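PDB 6LN0: Non-structural protein 3 from Porcine deltacoronavirus, which is a multidomain coronavirus protein that carries a macro domain and a papain-like peptidase domain, the latter probably cleaving the viral polyprotein. Local coordinates for residues A391-A396 against W400-K405. Sequence-based numbering, arbitrary orientation.
Sequences AIKFAA and WYTNGK
A391 and T402 form an antiparallel hydrogen-bonded pair, as do K393 and W400, with the non-hydrogen-bonded pair I392–Y401 between them. A391 N gives T402 O the shorter bond, 2.8 Å; the T402 N to A391 O bond, 3.1 Å, is nearly straight at hydrogen (172°), yet its donor sits well above the carbonyl plane. In the other pair K393 N reaches W400 O at 3.1 Å and W400 N returns to K393 O at 2.9 Å. On the face shared by A391, K393, W400 and T402, the W400 indole, with CG between the backbone N and the carbonyl carbon (chi1 68°), lies against its cross-strand partner K393, whose CB makes a CH-pi contact over one ring face toward the rim, 3.8 Å from the six-membered ring's centroid. This beta hairpin closes one edge of a mixed sheet, 398-402 outermost and 391-395 beside 416-423, probably in the papain-like peptidase domain. K393 CG lies 3.9 Å from T402 CG2, and beyond it the chain bends on to NZ, which forms a salt bridge with E386. T402 OG1 hydrogen-bonds K406 O, with N403 O also within reach. On the opposite face, I392 packs against A264 and L268 of helix 260-270, while the Y401 ring turns an edge to A391 O, 2.9 Å from Y401 CD1.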
ATOM      1  N   ALA A 391       2.985  41.424   5.693  1.00 51.53           N
ATOM      2  CA  ALA A 391       1.825  40.877   6.379  1.00 47.24           C
ATOM      3  C   ALA A 391       1.028  39.995   5.425  1.00 50.00           C
ATOM      4  O   ALA A 391       1.353  39.853   4.240  1.00 47.71           O
ATOM      5  CB  ALA A 391       0.938  41.988   6.946  1.00 46.20           C
ATOM      6  N   ILE A 392      -0.024  39.389   5.963  1.00 46.26           N
ATOM      7  CA  ILE A 392      -0.983  38.636   5.174  1.00 46.58           C
ATOM      8  C   ILE A 392      -2.370  39.140   5.537  1.00 42.57           C
ATOM      9  O   ILE A 392      -2.696  39.294   6.718  1.00 42.53           O
ATOM     10  CB  ILE A 392      -0.862  37.113   5.409  1.00 44.06           C
ATOM     11  CG1 ILE A 392       0.485  36.596   4.866  1.00 45.00           C
ATOM     12  CG2 ILE A 392      -1.994  36.408   4.740  1.00 43.72           C
ATOM     13  CD1 ILE A 392       0.714  35.072   5.005  1.00 43.91           C
ATOM     14  N   LYS A 393      -3.169  39.434   4.528  1.00 47.27           N
ATOM     15  CA  LYS A 393      -4.546  39.842   4.740  1.00 53.92           C
ATOM     16  C   LYS A 393      -5.482  38.783   4.168  1.00 58.08           C
ATOM     17  O   LYS A 393      -5.173  38.118   3.168  1.00 52.53           O
ATOM     18  CB  LYS A 393      -4.835  41.219   4.114  1.00 57.72           C
ATOM     19  CG  LYS A 393      -4.096  42.402   4.761  1.00 56.07           C
ATOM     20  CD  LYS A 393      -4.931  43.670   4.722  1.00 58.75           C
ATOM     21  CE  LYS A 393      -4.131  44.872   4.207  1.00 69.66           C
ATOM     22  NZ  LYS A 393      -5.021  45.953   3.638  1.00 78.24           N
ATOM     23  N   PHE A 394      -6.629  38.642   4.830  1.00 56.84           N
ATOM     24  CA  PHE A 394      -7.627  37.630   4.519  1.00 60.04           C
ATOM     25  C   PHE A 394      -8.989  38.307   4.532  1.00 65.78           C
ATOM     26  O   PHE A 394      -9.346  38.960   5.519  1.00 59.54           O
ATOM     27  CB  PHE A 394      -7.566  36.505   5.555  1.00 57.79           C
ATOM     28  CG  PHE A 394      -8.323  35.252   5.178  1.00 64.69           C
ATOM     29  CD1 PHE A 394      -9.708  35.213   5.222  1.00 61.28           C
ATOM     30  CD2 PHE A 394      -7.639  34.090   4.843  1.00 64.12           C
ATOM     31  CE1 PHE A 394     -10.394  34.053   4.910  1.00 65.04           C
ATOM     32  CE2 PHE A 394      -8.324  32.922   4.519  1.00 68.05           C
ATOM     33  CZ  PHE A 394      -9.699  32.908   4.554  1.00 70.07           C
ATOM     34  N   ALA A 395      -9.739  38.167   3.442  1.00 63.25           N
ATOM     35  CA  ALA A 395     -11.106  38.662   3.397  1.00 62.46           C
ATOM     36  C   ALA A 395     -11.806  38.026   2.212  1.00 65.80           C
ATOM     37  O   ALA A 395     -11.194  37.830   1.160  1.00 70.71           O
ATOM     38  CB  ALA A 395     -11.159  40.191   3.279  1.00 66.73           C
ATOM     39  N   ALA A 396     -13.086  37.704   2.390  1.00 66.17           N
ATOM     40  CA  ALA A 396     -13.902  37.162   1.304  1.00 68.97           C
ATOM     41  C   ALA A 396     -13.272  35.906   0.694  1.00 72.85           C
ATOM     42  O   ALA A 396     -13.250  35.735  -0.530  1.00 71.91           O
ATOM     43  CB  ALA A 396     -14.151  38.222   0.228  1.00 60.85           C
ATOM     44  N   TRP A 400      -3.751  37.260   0.733  1.00 51.44           N
ATOM     45  CA  TRP A 400      -2.721  37.773  -0.150  1.00 50.32           C
ATOM     46  C   TRP A 400      -1.634  38.400   0.693  1.00 53.05           C
ATOM     47  O   TRP A 400      -1.894  38.899   1.794  1.00 52.17           O
ATOM     48  CB  TRP A 400      -3.288  38.802  -1.142  1.00 59.27           C
ATOM     49  CG  TRP A 400      -3.739  40.080  -0.487  1.00 58.22           C
ATOM     50  CD1 TRP A 400      -2.967  41.167  -0.221  1.00 60.49           C
ATOM     51  CD2 TRP A 400      -5.060  40.400  -0.007  1.00 60.34           C
ATOM     52  NE1 TRP A 400      -3.716  42.149   0.391  1.00 63.67           N
ATOM     53  CE2 TRP A 400      -5.003  41.705   0.531  1.00 61.00           C
ATOM     54  CE3 TRP A 400      -6.282  39.720   0.007  1.00 60.61           C
ATOM     55  CZ2 TRP A 400      -6.117  42.340   1.078  1.00 63.60           C
ATOM     56  CZ3 TRP A 400      -7.390  40.351   0.562  1.00 60.06           C
ATOM     57  CH2 TRP A 400      -7.298  41.650   1.083  1.00 63.67           C
ATOM     58  N   TYR A 401      -0.419  38.381   0.159  1.00 53.86           N
ATOM     59  CA  TYR A 401       0.693  39.040   0.820  1.00 55.28           C
ATOM     60  C   TYR A 401       0.674  40.532   0.513  1.00 63.27           C
ATOM     61  O   TYR A 401       0.361  40.954  -0.604  1.00 66.63           O
ATOM     62  CB  TYR A 401       2.015  38.437   0.364  1.00 53.65           C
ATOM     63  CG  TYR A 401       3.207  39.237   0.813  1.00 55.02           C
ATOM     64  CD1 TYR A 401       3.410  39.517   2.160  1.00 53.79           C
ATOM     65  CD2 TYR A 401       4.131  39.717  -0.102  1.00 55.06           C
ATOM     66  CE1 TYR A 401       4.501  40.254   2.578  1.00 56.60           C
ATOM     67  CE2 TYR A 401       5.226  40.452   0.307  1.00 58.48           C
ATOM     68  CZ  TYR A 401       5.407  40.720   1.650  1.00 57.31           C
ATOM     69  OH  TYR A 401       6.496  41.455   2.063  1.00 62.62           O
ATOM     70  N   THR A 402       1.005  41.331   1.513  1.00 62.63           N
ATOM     71  CA  THR A 402       1.190  42.755   1.322  1.00 66.09           C
ATOM     72  C   THR A 402       2.383  43.187   2.155  1.00 66.05           C
ATOM     73  O   THR A 402       2.434  42.913   3.356  1.00 65.18           O
ATOM     74  CB  THR A 402      -0.069  43.545   1.712  1.00 67.62           C
ATOM     75  OG1 THR A 402       0.245  44.938   1.794  1.00 72.36           O
ATOM     76  CG2 THR A 402      -0.625  43.079   3.051  1.00 64.54           C
ATOM     77  N   ASN A 403       3.363  43.806   1.508  1.00 72.20           N
ATOM     78  CA  ASN A 403       4.356  44.558   2.247  1.00 71.12           C
ATOM     79  C   ASN A 403       3.670  45.765   2.879  1.00 73.82           C
ATOM     80  O   ASN A 403       2.564  46.145   2.504  1.00 81.21           O
ATOM     81  CB  ASN A 403       5.503  44.975   1.325  1.00 76.23           C
ATOM     82  CG  ASN A 403       6.835  45.021   2.030  1.00 76.29           C
ATOM     83  OD1 ASN A 403       6.993  45.709   3.046  1.00 74.62           O
ATOM     84  ND2 ASN A 403       7.812  44.276   1.497  1.00 77.42           N
ATOM     85  N   GLY A 404       4.322  46.368   3.855  1.00 69.48           N
ATOM     86  CA  GLY A 404       3.609  47.290   4.737  1.00 76.49           C
ATOM     87  C   GLY A 404       2.903  48.456   4.048  1.00 83.19           C
ATOM     88  O   GLY A 404       1.977  49.049   4.613  1.00 85.26           O
ATOM     89  N   LYS A 405       3.330  48.821   2.839  1.00 86.51           N
ATOM     90  CA  LYS A 405       3.089  50.148   2.283  1.00 89.75           C
ATOM     91  C   LYS A 405       2.220  50.067   1.036  1.00 95.45           C
ATOM     92  O   LYS A 405       2.702  50.367  -0.050  1.00101.42           O
ATOM     93  CB  LYS A 405       4.472  50.833   1.969  1.00 92.28           C
ATOM     94  CG  LYS A 405       5.587  50.770   3.045  1.00 94.10           C
ATOM     95  CD  LYS A 405       5.134  50.771   4.510  1.00 87.45           C
ATOM     96  CE  LYS A 405       4.282  51.978   4.871  1.00 83.92           C
ATOM     97  NZ  LYS A 405       5.047  53.236   4.984  1.00 90.02           N
TER